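Local coordinates for protein HupZ (Streptococcus sp. 'group A', PDB 5ESC) that degrades heme in vitro, working as a dimeric split-barrel enzyme related to the pyridoxamine 5'-phosphate oxidases, at residues S33-D38 / K94-G99; G29-M34 / Y44-D49; D8-Q13 / Y75-T80; G87-A92 / V107-V112. All blocks are in the same frame, centred on the assembly; numbering follows the deposited sequence. Where two conformers were deposited one is given.

Contact 1. Residues S33-D38 / K94-G99; sequences SMRLWD and KKWAQG
The guanidinium of Arg35 lies flat on one face of the Trp96 indole, the two planes only 11° apart. The charge is centred on the pyrrole half: Arg35 CZ stands 3.6 Å from the centroid of the five-membered ring, a cation-pi geometry, and Arg35 CD follows over the same ring as a CH-pi contact. Arg35 NE passes 3.4 Å from Trp96 NE1, but both are donors and do not bond each other. At the root of the indole Arg35 NH1 comes within 3.5 Å of Trp96 CB, where the two side chains run past each other in opposite directions. Ser33 adds an oblique apolar touch, with its CB 3.6 Å from Trp96 CH2.

One shell out, Arg35 NH2 donates to Ser33 O at 2.8 Å, nearly in the guanidinium plane, and is also hydrogen-bonded to Asn45 OD1. These bonds fix the rotation of the group while its flat face stays against the ring. Trp96 CG is anti to its backbone N (chi1 -172°), which sends the indole off the last turn of helix 88-97 toward strand 35-38. Arg100 makes a second cation-pi contact with Trp96. In-plane hydrogen bonding and stacking thus use different surfaces of the same guanidinium, and through it the cation joins the helix end to strand 35-38.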
loop_
_atom_site.group_PDB
_atom_site.type_symbol
_atom_site.label_atom_id
_atom_site.label_comp_id
_atom_site.label_asym_id
_atom_site.label_seq_id
_atom_site.Cartn_x
_atom_site.Cartn_y
_atom_site.Cartn_z
ATOM N N SER A 33 4.529 -2.961 12.984
ATOM C CA SER A 33 5.715 -3.538 13.652
ATOM C C SER A 33 6.824 -3.829 12.614
ATOM O O SER A 33 7.831 -4.425 12.950
ATOM C CB SER A 33 5.411 -4.872 14.259
ATOM O OG SER A 33 4.880 -5.834 13.345
ATOM N N MET A 34 6.609 -3.453 11.351
ATOM C CA MET A 34 7.608 -3.760 10.306
ATOM C C MET A 34 8.938 -3.062 10.680
ATOM O O MET A 34 8.931 -1.847 10.966
ATOM C CB MET A 34 7.149 -3.303 8.985
ATOM C CG MET A 34 8.101 -3.744 7.794
ATOM S SD MET A 34 7.989 -5.481 7.337
ATOM C CE MET A 34 6.360 -5.658 6.618
ATOM N N ARG A 35 10.059 -3.762 10.694
ATOM C CA ARG A 35 11.338 -3.170 11.089
ATOM C C ARG A 35 12.509 -3.901 10.495
ATOM O O ARG A 35 12.379 -5.062 10.157
ATOM C CB ARG A 35 11.453 -3.260 12.591
ATOM C CG ARG A 35 11.295 -4.634 13.218
ATOM C CD ARG A 35 10.845 -4.508 14.695
ATOM N NE ARG A 35 10.810 -5.783 15.397
ATOM C CZ ARG A 35 9.815 -6.647 15.423
ATOM N NH1 ARG A 35 9.946 -7.779 16.072
ATOM N NH2 ARG A 35 8.660 -6.398 14.815
ATOM N N LEU A 36 13.667 -3.310 10.478
ATOM C CA LEU A 36 14.819 -3.931 9.854
ATOM C C LEU A 36 15.460 -4.926 10.794
ATOM O O LEU A 36 15.625 -4.668 11.988
ATOM C CB LEU A 36 15.871 -2.872 9.440
ATOM C CG LEU A 36 15.700 -2.059 8.203
ATOM C CD1 LEU A 36 16.694 -0.872 8.134
ATOM C CD2 LEU A 36 15.649 -2.808 6.865
ATOM N N TRP A 37 15.846 -6.079 10.231
ATOM C CA TRP A 37 16.630 -7.096 10.879
ATOM C C TRP A 37 18.099 -6.901 10.510
ATOM O O TRP A 37 18.991 -7.121 11.343
ATOM C CB TRP A 37 16.202 -8.481 10.371
ATOM C CG TRP A 37 16.942 -9.581 11.046
ATOM C CD1 TRP A 37 18.059 -10.255 10.572
ATOM C CD2 TRP A 37 16.682 -10.138 12.357
ATOM N NE1 TRP A 37 18.460 -11.142 11.469
ATOM C CE2 TRP A 37 17.670 -11.125 12.578
ATOM C CE3 TRP A 37 15.737 -9.896 13.343
ATOM C CZ2 TRP A 37 17.722 -11.901 13.725
ATOM C CZ3 TRP A 37 15.794 -10.660 14.530
ATOM C CH2 TRP A 37 16.753 -11.653 14.695
ATOM N N ASP A 38 18.356 -6.682 9.214
ATOM C CA ASP A 38 19.709 -6.418 8.720
ATOM C C ASP A 38 19.557 -5.535 7.474
ATOM O O ASP A 38 18.426 -5.181 7.098
ATOM C CB ASP A 38 20.550 -7.677 8.517
ATOM C CG ASP A 38 20.048 -8.637 7.457
ATOM O OD1 ASP A 38 19.368 -8.265 6.498
ATOM O OD2 ASP A 38 20.362 -9.816 7.570
ATOM N N LYS A 94 8.750 -12.218 19.624
ATOM C CA LYS A 94 8.021 -12.430 20.890
ATOM C C LYS A 94 8.481 -11.466 22.007
ATOM O O LYS A 94 7.812 -10.735 22.746
ATOM C CB LYS A 94 8.329 -13.822 21.374
ATOM C CG LYS A 94 7.437 -14.857 20.809
ATOM C CD LYS A 94 7.249 -15.983 21.829
ATOM C CE LYS A 94 8.107 -17.128 21.470
ATOM N NZ LYS A 94 8.905 -17.830 22.507
ATOM N N LYS A 95 9.777 -11.424 22.007
ATOM C CA LYS A 95 10.467 -10.559 22.916
ATOM C C LYS A 95 10.185 -9.077 22.689
ATOM O O LYS A 95 9.788 -8.363 23.603
ATOM C CB LYS A 95 11.971 -10.760 22.790
ATOM C CG LYS A 95 12.831 -9.920 23.737
ATOM C CD LYS A 95 12.497 -10.294 25.224
ATOM C CE LYS A 95 13.429 -9.667 26.314
ATOM N NZ LYS A 95 12.927 -9.875 27.705
ATOM N N TRP A 96 10.298 -8.652 21.421
ATOM C CA TRP A 96 9.908 -7.332 20.999
ATOM C C TRP A 96 8.480 -6.942 21.337
ATOM O O TRP A 96 8.182 -5.773 21.622
ATOM C CB TRP A 96 10.137 -7.181 19.489
ATOM C CG TRP A 96 9.977 -5.895 18.948
ATOM C CD1 TRP A 96 10.956 -4.961 18.754
ATOM C CD2 TRP A 96 8.759 -5.305 18.438
ATOM N NE1 TRP A 96 10.432 -3.838 18.191
ATOM C CE2 TRP A 96 9.083 -4.010 17.993
ATOM C CE3 TRP A 96 7.432 -5.748 18.327
ATOM C CZ2 TRP A 96 8.122 -3.152 17.395
ATOM C CZ3 TRP A 96 6.486 -4.904 17.797
ATOM C CH2 TRP A 96 6.823 -3.601 17.346
ATOM N N ALA A 97 7.572 -7.901 21.287
ATOM C CA ALA A 97 6.157 -7.632 21.519
ATOM C C ALA A 97 5.829 -7.211 22.987
ATOM O O ALA A 97 4.821 -6.568 23.255
ATOM C CB ALA A 97 5.363 -8.848 21.161
ATOM N N GLN A 98 6.700 -7.584 23.888
ATOM C CA GLN A 98 6.466 -7.419 25.336
ATOM C C GLN A 98 6.464 -5.951 25.715
ATOM O O GLN A 98 7.462 -5.253 25.464
ATOM C CB GLN A 98 7.564 -8.135 26.075
ATOM C CG GLN A 98 7.367 -9.644 26.058
ATOM C CD GLN A 98 8.513 -10.385 26.692
ATOM O OE1 GLN A 98 9.431 -9.783 27.234
ATOM N NE2 GLN A 98 8.482 -11.692 26.599
ATOM N N GLY A 99 5.327 -5.457 26.191
ATOM C CA GLY A 99 5.142 -4.049 26.463
ATOM C C GLY A 99 4.583 -3.319 25.263
ATOM O O GLY A 99 4.331 -2.118 25.343
#

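Contact 2. Residues G29-M34 / Y44-D49; sequences GPKRSM and YNENTD
Tyr44 and Lys31 make the broadest part of this contact: the lysine chain lies over one face of the phenol ring, displaced toward its rim, with Lys31 CD 3.7 Å from Tyr44 CE2. Lys31 is bent at chi2 (-61°), which brings the methylenes slantwise over the ring's rim and carries the ammonium past its edge to Glu46. The salt bridge there is long, Lys31 NZ to Glu46 OE2 3.4 Å, and weak as a hydrogen bond. The same carboxylate oxygen takes a shorter bond from the phenol, Tyr44 OH to Glu46 OE2 2.7 Å. Glu46 OE1 is gripped separately by Thr48, whose N lies 2.8 Å away on the anti lone pair and whose OG1 comes from above the carboxylate plane. A water accepts from Asn47 N, donates to Asn45 O and bonds weakly to Lys31 NZ.

Ser33 closes the other end, its OG accepting from Asn45 N at 2.8 Å with an N-H...O angle of 157°. It is placed there by the type I turn from Lys31 to Met34, and Met34 CE rests obliquely 3.9 Å from Tyr44 CD1. Thr52 and Ile56 of helix 51-59 also pack on the ring. Strands 26-31 and 41-46 are not neighbours in the sheet, and their meeting through side chains across the curved interior fits the split barrel of this family.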
loop_
_atom_site.group_PDB
_atom_site.type_symbol
_atom_site.label_atom_id
_atom_site.label_comp_id
_atom_site.label_asym_id
_atom_site.label_seq_id
_atom_site.Cartn_x
_atom_site.Cartn_y
_atom_site.Cartn_z
ATOM N N GLY A 29 -2.354 -3.686 3.178
ATOM C CA GLY A 29 -2.623 -3.395 4.569
ATOM C C GLY A 29 -1.380 -2.857 5.296
ATOM O O GLY A 29 -0.250 -3.094 4.825
ATOM N N PRO A 30 -1.572 -2.118 6.404
ATOM C CA PRO A 30 -0.490 -1.552 7.191
ATOM C C PRO A 30 0.150 -2.637 8.121
ATOM O O PRO A 30 -0.544 -3.562 8.594
ATOM C CB PRO A 30 -1.232 -0.520 8.075
ATOM C CG PRO A 30 -2.589 -1.124 8.266
ATOM C CD PRO A 30 -2.896 -1.849 7.009
ATOM N N LYS A 31 1.451 -2.529 8.416
ATOM C CA LYS A 31 2.093 -3.392 9.404
ATOM C C LYS A 31 2.920 -2.479 10.272
ATOM O O LYS A 31 4.106 -2.165 9.953
ATOM C CB LYS A 31 2.941 -4.526 8.745
ATOM C CG LYS A 31 2.195 -5.641 7.996
ATOM C CD LYS A 31 1.252 -6.413 8.922
ATOM C CE LYS A 31 0.413 -7.471 8.223
ATOM N NZ LYS A 31 -0.266 -8.257 9.338
ATOM N N ARG A 32 2.380 -2.050 11.406
ATOM C CA ARG A 32 3.102 -1.093 12.173
ATOM C C ARG A 32 4.367 -1.645 12.859
ATOM O O ARG A 32 5.141 -0.877 13.316
ATOM C CB ARG A 32 2.192 -0.437 13.217
ATOM C CG ARG A 32 1.618 -1.362 14.195
ATOM C CD ARG A 32 0.648 -0.535 15.070
ATOM N NE ARG A 32 0.307 -1.301 16.272
ATOM C CZ ARG A 32 0.984 -1.276 17.433
ATOM N NH1 ARG A 32 2.056 -0.479 17.627
ATOM N NH2 ARG A 32 0.567 -2.046 18.431
ATOM N N SER A 33 4.529 -2.961 12.984
ATOM C CA SER A 33 5.715 -3.538 13.652
ATOM C C SER A 33 6.824 -3.829 12.614
ATOM O O SER A 33 7.831 -4.425 12.950
ATOM C CB SER A 33 5.411 -4.872 14.259
ATOM O OG SER A 33 4.880 -5.834 13.345
ATOM N N MET A 34 6.609 -3.453 11.351
ATOM C CA MET A 34 7.608 -3.760 10.306
ATOM C C MET A 34 8.938 -3.062 10.680
ATOM O O MET A 34 8.931 -1.847 10.966
ATOM C CB MET A 34 7.149 -3.303 8.985
ATOM C CG MET A 34 8.101 -3.744 7.794
ATOM S SD MET A 34 7.989 -5.481 7.337
ATOM C CE MET A 34 6.360 -5.658 6.618
ATOM N N TYR A 44 8.348 -8.573 10.774
ATOM C CA TYR A 44 7.170 -7.962 11.382
ATOM C C TYR A 44 6.509 -8.984 12.297
ATOM O O TYR A 44 6.696 -10.168 12.105
ATOM C CB TYR A 44 6.169 -7.370 10.341
ATOM C CG TYR A 44 5.223 -8.362 9.659
ATOM C CD1 TYR A 44 5.582 -8.997 8.496
ATOM C CD2 TYR A 44 3.973 -8.641 10.193
ATOM C CE1 TYR A 44 4.724 -9.908 7.850
ATOM C CE2 TYR A 44 3.088 -9.565 9.536
ATOM C CZ TYR A 44 3.494 -10.180 8.370
ATOM O OH TYR A 44 2.711 -11.058 7.666
ATOM N N ASN A 45 5.740 -8.546 13.265
ATOM C CA ASN A 45 4.995 -9.472 14.128
ATOM C C ASN A 45 3.609 -9.797 13.511
ATOM O O ASN A 45 2.846 -8.862 13.274
ATOM C CB ASN A 45 4.803 -8.809 15.475
ATOM C CG ASN A 45 5.978 -8.921 16.336
ATOM O OD1 ASN A 45 7.072 -8.657 15.897
ATOM N ND2 ASN A 45 5.776 -9.312 17.620
ATOM N N GLU A 46 3.292 -11.057 13.237
ATOM C CA GLU A 46 2.063 -11.431 12.581
ATOM C C GLU A 46 1.140 -11.876 13.700
ATOM O O GLU A 46 1.390 -12.894 14.309
ATOM C CB GLU A 46 2.270 -12.624 11.655
ATOM C CG GLU A 46 0.987 -13.084 11.000
ATOM C CD GLU A 46 0.197 -11.943 10.384
ATOM O OE1 GLU A 46 -0.685 -11.425 11.088
ATOM O OE2 GLU A 46 0.521 -11.520 9.211
ATOM N N ASN A 47 0.082 -11.162 13.954
ATOM C CA ASN A 47 -0.799 -11.480 15.082
ATOM C C ASN A 47 -2.097 -12.083 14.573
ATOM O O ASN A 47 -3.010 -12.334 15.349
ATOM C CB ASN A 47 -1.095 -10.206 15.867
ATOM C CG ASN A 47 0.145 -9.608 16.528
ATOM O OD1 ASN A 47 1.044 -10.342 16.928
ATOM N ND2 ASN A 47 0.240 -8.275 16.557
ATOM N N THR A 48 -2.204 -12.299 13.269
ATOM C CA THR A 48 -3.476 -12.666 12.670
ATOM C C THR A 48 -3.290 -13.900 11.748
ATOM O O THR A 48 -2.170 -14.393 11.529
ATOM C CB THR A 48 -4.010 -11.468 11.789
ATOM O OG1 THR A 48 -3.252 -11.401 10.552
ATOM C CG2 THR A 48 -3.889 -10.116 12.503
ATOM N N ASP A 49 -4.427 -14.396 11.225
ATOM C CA ASP A 49 -4.365 -15.271 10.039
ATOM C C ASP A 49 -5.029 -14.572 8.879
ATOM O O ASP A 49 -5.766 -15.164 8.113
ATOM C CB ASP A 49 -4.862 -16.736 10.223
ATOM C CG ASP A 49 -3.726 -17.691 10.609
ATOM O OD1 ASP A 49 -3.362 -17.633 11.803
ATOM O OD2 ASP A 49 -3.185 -18.450 9.757
HETATM O O HOH W 1 -0.020 -8.589 12.506
#

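Contact 3. Residues D8-Q13 / Y75-T80; sequences DLINNQ and YRFVGT
Ile10 reaches Phe77 because its CG1 stands beside the backbone N (chi1 -68°) and the chain then runs on extended at chi2, 165°, pushing CD1 off helix 4-12 toward the sheet. Phe77 CG also lies beside its own backbone N, anti to the carbonyl carbon, which tips the ring to meet the helix. The two side chains meet at a slant, Ile10 CD1 coming 3.8 Å from Phe77 CZ. One residue earlier on the helix and two earlier on the strand, Leu9 CD1 approaches the edge of the Tyr75 ring near its plane, 4.5 Å from CE2, a looser touch.

Tyr75 and Phe77, two apart on strand 73-84, thus present their rings on the same face, and the helix packs against it. Phe77 is held further by an edge-to-face contact with Phe42, while Ile10 also packs on Phe66 of strand 61-68. Arg76 and Val78 lie between and beyond these rings in sequence and pack instead on Asn27 and Gln25 of the second subunit. All the atoms that meet between helix and strand are carbon, so the N-terminal helix is held to this part of the sheet by hydrophobic burial and dispersion rather than by directional bonds.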
loop_
_atom_site.group_PDB
_atom_site.type_symbol
_atom_site.label_atom_id
_atom_site.label_comp_id
_atom_site.label_asym_id
_atom_site.label_seq_id
_atom_site.Cartn_x
_atom_site.Cartn_y
_atom_site.Cartn_z
ATOM N N ASP A 8 15.460 6.348 8.354
ATOM C CA ASP A 8 14.657 7.365 9.030
ATOM C C ASP A 8 13.200 7.195 8.699
ATOM O O ASP A 8 12.375 7.300 9.583
ATOM C CB ASP A 8 15.058 8.785 8.617
ATOM C CG ASP A 8 16.478 9.146 9.016
ATOM O OD1 ASP A 8 17.080 8.520 9.945
ATOM O OD2 ASP A 8 16.974 10.076 8.342
ATOM N N LEU A 9 12.899 6.989 7.406
ATOM C CA LEU A 9 11.516 6.684 6.970
ATOM C C LEU A 9 10.957 5.441 7.570
ATOM O O LEU A 9 9.836 5.447 8.137
ATOM C CB LEU A 9 11.398 6.573 5.448
ATOM C CG LEU A 9 11.094 7.937 4.831
ATOM C CD1 LEU A 9 12.393 8.653 4.513
ATOM C CD2 LEU A 9 10.287 7.811 3.572
ATOM N N ILE A 10 11.755 4.371 7.473
ATOM C CA ILE A 10 11.378 3.093 8.060
ATOM C C ILE A 10 11.070 3.302 9.528
ATOM O O ILE A 10 10.078 2.771 10.052
ATOM C CB ILE A 10 12.506 1.991 7.894
ATOM C CG1 ILE A 10 12.662 1.604 6.408
ATOM C CG2 ILE A 10 12.145 0.804 8.748
ATOM C CD1 ILE A 10 13.895 0.834 6.007
ATOM N N ASN A 11 11.955 4.064 10.211
ATOM C CA ASN A 11 11.767 4.331 11.665
ATOM C C ASN A 11 10.623 5.301 11.926
ATOM O O ASN A 11 10.004 5.278 12.944
ATOM C CB ASN A 11 13.023 4.884 12.336
ATOM C CG ASN A 11 14.123 3.846 12.545
ATOM O OD1 ASN A 11 13.898 2.628 12.601
ATOM N ND2 ASN A 11 15.367 4.353 12.648
ATOM N N ASN A 12 10.351 6.170 10.987
ATOM C CA ASN A 12 9.321 7.201 11.214
ATOM C C ASN A 12 7.969 7.050 10.559
ATOM O O ASN A 12 7.043 7.710 11.010
ATOM C CB ASN A 12 9.931 8.581 10.948
ATOM C CG ASN A 12 10.946 8.923 12.000
ATOM O OD1 ASN A 12 10.592 8.967 13.153
ATOM N ND2 ASN A 12 12.209 9.007 11.638
ATOM N N GLN A 13 7.831 6.180 9.534
ATOM C CA GLN A 13 6.578 6.066 8.770
ATOM C C GLN A 13 6.017 4.632 8.903
ATOM O O GLN A 13 6.716 3.709 9.323
ATOM C CB GLN A 13 6.798 6.448 7.291
ATOM C CG GLN A 13 7.481 7.793 7.029
ATOM C CD GLN A 13 6.691 8.959 7.621
ATOM O OE1 GLN A 13 5.484 8.852 7.824
ATOM N NE2 GLN A 13 7.399 10.019 8.013
ATOM N N TYR A 75 10.170 5.154 -0.201
ATOM C CA TYR A 75 10.843 4.009 -0.821
ATOM C C TYR A 75 9.914 2.843 -0.869
ATOM O O TYR A 75 9.047 2.673 0.024
ATOM C CB TYR A 75 12.073 3.637 -0.012
ATOM C CG TYR A 75 13.171 4.676 -0.045
ATOM C CD1 TYR A 75 14.122 4.717 -1.101
ATOM C CD2 TYR A 75 13.254 5.622 0.971
ATOM C CE1 TYR A 75 15.100 5.712 -1.122
ATOM C CE2 TYR A 75 14.213 6.615 0.966
ATOM C CZ TYR A 75 15.133 6.644 -0.059
ATOM O OH TYR A 75 16.044 7.627 0.014
ATOM N N ARG A 76 10.121 2.031 -1.872
ATOM C CA ARG A 76 9.382 0.785 -2.074
ATOM C C ARG A 76 10.431 -0.364 -2.031
ATOM O O ARG A 76 11.427 -0.319 -2.793
ATOM C CB ARG A 76 8.666 0.850 -3.449
ATOM C CG ARG A 76 8.015 -0.448 -3.949
ATOM C CD ARG A 76 7.045 -0.230 -5.123
ATOM N NE ARG A 76 7.747 0.279 -6.285
ATOM C CZ ARG A 76 8.145 -0.452 -7.313
ATOM N NH1 ARG A 76 7.854 -1.743 -7.407
ATOM N NH2 ARG A 76 8.818 0.121 -8.299
ATOM N N PHE A 77 10.249 -1.318 -1.117
ATOM C CA PHE A 77 11.122 -2.486 -0.965
ATOM C C PHE A 77 10.392 -3.702 -1.584
ATOM O O PHE A 77 9.227 -4.097 -1.199
ATOM C CB PHE A 77 11.451 -2.700 0.502
ATOM C CG PHE A 77 12.119 -1.536 1.137
ATOM C CD1 PHE A 77 11.398 -0.453 1.567
ATOM C CD2 PHE A 77 13.506 -1.473 1.235
ATOM C CE1 PHE A 77 12.012 0.683 2.082
ATOM C CE2 PHE A 77 14.137 -0.367 1.787
ATOM C CZ PHE A 77 13.379 0.736 2.204
ATOM N N VAL A 78 11.029 -4.339 -2.531
ATOM C CA VAL A 78 10.451 -5.477 -3.182
ATOM C C VAL A 78 11.192 -6.729 -2.831
ATOM O O VAL A 78 12.444 -6.717 -2.877
ATOM C CB VAL A 78 10.452 -5.341 -4.713
ATOM C CG1 VAL A 78 9.794 -6.566 -5.387
ATOM C CG2 VAL A 78 9.726 -4.075 -5.148
ATOM N N GLY A 79 10.476 -7.835 -2.583
ATOM C CA GLY A 79 11.198 -9.107 -2.345
ATOM C C GLY A 79 10.303 -10.286 -2.150
ATOM O O GLY A 79 9.145 -10.282 -2.672
ATOM N N THR A 80 10.814 -11.301 -1.449
ATOM C CA THR A 80 10.092 -12.502 -1.178
ATOM C C THR A 80 10.045 -12.693 0.350
ATOM O O THR A 80 11.010 -12.362 1.015
ATOM C CB THR A 80 10.741 -13.732 -1.865
ATOM O OG1 THR A 80 9.830 -14.830 -1.782
ATOM C CG2 THR A 80 12.079 -14.173 -1.221
#

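Contact 4. Residues G87-A92 / V107-V112; sequences GAYYEA and VGIIHV
The ring of Tyr89 receives Ile109 over one face, and that of Tyr90 has Val107 N at its edge, in plane. Both tyrosines belong to helix 88-97, which connects strands 73-84 and 106-117, antiparallel neighbours in the split-barrel sheet, and packs against the second of them. Ile109 CG1 stands 4.1 Å from the Tyr89 centroid, a CH-pi contact displaced toward the rim, and Ile109 CD1 closes to 3.6 Å from Tyr89 CD2. The two side chains cross at about a right angle. Trp37 meets the same tyrosine ring edge-to-face, so Tyr89 is wedged between the sheet and the corner of strand 35-38.

The short helix and strand segments run at 121° to each other, their axes approaching to 8.4 Å. With chi1 at 178°, Tyr90 turns its ring away from its own backbone N and past the beginning of the strand segment, where the hydroxyl is hydrogen-bonded to Pro104 O. Between the two tyrosines sits Val107, whose branches divide the work: CG2 faces Tyr89 O, and CG1 touches Tyr89 CB at 3.8 Å and presses closest against the helix backbone, 3.5 Å from Tyr90 N.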
loop_
_atom_site.group_PDB
_atom_site.type_symbol
_atom_site.label_atom_id
_atom_site.label_comp_id
_atom_site.label_asym_id
_atom_site.label_seq_id
_atom_site.Cartn_x
_atom_site.Cartn_y
_atom_site.Cartn_z
ATOM N N GLY A 87 12.021 -20.508 16.194
ATOM C CA GLY A 87 13.411 -20.185 15.782
ATOM C C GLY A 87 13.738 -18.762 16.172
ATOM O O GLY A 87 12.941 -18.051 16.805
ATOM N N ALA A 88 14.927 -18.322 15.849
ATOM C CA ALA A 88 15.447 -17.033 16.338
ATOM C C ALA A 88 14.694 -15.817 15.923
ATOM O O ALA A 88 14.678 -14.842 16.659
ATOM C CB ALA A 88 16.918 -16.916 15.897
ATOM N N TYR A 89 14.106 -15.788 14.674
ATOM C CA TYR A 89 13.395 -14.643 14.284
ATOM C C TYR A 89 12.112 -14.556 15.158
ATOM O O TYR A 89 11.723 -13.489 15.634
ATOM C CB TYR A 89 12.987 -14.687 12.864
ATOM C CG TYR A 89 14.067 -14.508 11.854
ATOM C CD1 TYR A 89 14.752 -13.326 11.770
ATOM C CD2 TYR A 89 14.335 -15.543 10.922
ATOM C CE1 TYR A 89 15.702 -13.133 10.691
ATOM C CE2 TYR A 89 15.259 -15.364 9.881
ATOM C CZ TYR A 89 15.966 -14.161 9.806
ATOM O OH TYR A 89 16.894 -14.097 8.784
ATOM N N TYR A 90 11.443 -15.645 15.306
ATOM C CA TYR A 90 10.215 -15.707 16.072
ATOM C C TYR A 90 10.438 -15.339 17.540
ATOM O O TYR A 90 9.680 -14.612 18.101
ATOM C CB TYR A 90 9.553 -17.095 15.920
ATOM C CG TYR A 90 8.306 -17.174 16.756
ATOM C CD1 TYR A 90 7.186 -16.475 16.371
ATOM C CD2 TYR A 90 8.304 -17.817 17.991
ATOM C CE1 TYR A 90 6.017 -16.488 17.124
ATOM C CE2 TYR A 90 7.123 -17.854 18.756
ATOM C CZ TYR A 90 6.013 -17.112 18.328
ATOM O OH TYR A 90 4.839 -17.067 19.020
ATOM N N GLU A 91 11.471 -15.899 18.170
ATOM C CA GLU A 91 11.800 -15.558 19.568
ATOM C C GLU A 91 12.133 -14.082 19.758
ATOM O O GLU A 91 11.661 -13.453 20.713
ATOM C CB GLU A 91 12.922 -16.486 20.134
ATOM C CG GLU A 91 12.537 -17.961 20.175
ATOM C CD GLU A 91 11.330 -18.266 21.074
ATOM O OE1 GLU A 91 11.320 -17.719 22.219
ATOM O OE2 GLU A 91 10.372 -19.019 20.650
ATOM N N ALA A 92 12.831 -13.464 18.767
ATOM C CA ALA A 92 13.009 -12.024 18.777
ATOM C C ALA A 92 11.651 -11.271 18.709
ATOM O O ALA A 92 11.467 -10.253 19.403
ATOM C CB ALA A 92 13.894 -11.524 17.641
ATOM N N VAL A 107 6.178 -14.807 12.909
ATOM C CA VAL A 107 6.923 -13.679 12.442
ATOM C C VAL A 107 6.976 -13.712 10.879
ATOM O O VAL A 107 7.129 -14.785 10.301
ATOM C CB VAL A 107 8.378 -13.679 13.063
ATOM C CG1 VAL A 107 9.210 -14.942 12.739
ATOM C CG2 VAL A 107 9.108 -12.366 12.749
ATOM N N GLY A 108 6.813 -12.578 10.243
ATOM C CA GLY A 108 6.941 -12.438 8.801
ATOM C C GLY A 108 8.385 -11.996 8.559
ATOM O O GLY A 108 8.872 -11.120 9.262
ATOM N N ILE A 109 9.075 -12.536 7.548
ATOM C CA ILE A 109 10.455 -12.197 7.345
ATOM C C ILE A 109 10.547 -11.834 5.864
ATOM O O ILE A 109 10.112 -12.680 5.050
ATOM C CB ILE A 109 11.296 -13.376 7.573
ATOM C CG1 ILE A 109 11.331 -13.768 9.046
ATOM C CG2 ILE A 109 12.802 -13.055 7.282
ATOM C CD1 ILE A 109 11.245 -15.255 9.088
ATOM N N ILE A 110 11.033 -10.654 5.514
ATOM C CA ILE A 110 10.969 -10.201 4.135
ATOM C C ILE A 110 12.422 -10.139 3.705
ATOM O O ILE A 110 13.159 -9.385 4.273
ATOM C CB ILE A 110 10.323 -8.847 4.003
ATOM C CG1 ILE A 110 8.809 -8.860 4.342
ATOM C CG2 ILE A 110 10.373 -8.261 2.615
ATOM C CD1 ILE A 110 8.472 -9.069 5.774
ATOM N N HIS A 111 12.734 -10.852 2.648
ATOM C CA HIS A 111 14.063 -10.845 2.001
ATOM C C HIS A 111 14.035 -9.832 0.869
ATOM O O HIS A 111 13.413 -10.042 -0.166
ATOM C CB HIS A 111 14.399 -12.245 1.509
ATOM C CG HIS A 111 14.334 -13.280 2.589
ATOM N ND1 HIS A 111 15.295 -13.399 3.557
ATOM C CD2 HIS A 111 13.408 -14.223 2.875
ATOM C CE1 HIS A 111 14.984 -14.375 4.378
ATOM N NE2 HIS A 111 13.836 -14.885 3.999
ATOM N N VAL A 112 14.673 -8.716 1.106
ATOM C CA VAL A 112 14.652 -7.623 0.206
ATOM C C VAL A 112 15.519 -7.907 -1.035
ATOM O O VAL A 112 16.683 -8.299 -0.920
ATOM C CB VAL A 112 15.068 -6.325 0.882
ATOM C CG1 VAL A 112 15.254 -5.221 -0.161
ATOM C CG2 VAL A 112 14.028 -5.906 1.879
#

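Contacts 1 and 2 share Ser33 and Met34 and are joined through Asn45: its OD1 lies 3.0 Å from Arg35 NH2, a probable hydrogen bond, and its ND2 bonds Ala93 O of helix 88-97. That helix serves contacts 1 and 4, whose centres lie 9 Å apart. Strands 41-46 and 106-117 are neighbours, so contact 2 meets contact 4 by a probable bond from Tyr44 N to Gly108 O (3.0 Å). Contact 3 lies across the chain's centre from contacts 2 and 4, yet Thr80 O is 2.8 Å from His111 N, and Leu36 CD1 packs on Ile10 CD1. Contacts 2 and 3 also adjoin the second subunit; contacts 1 and 4 do not.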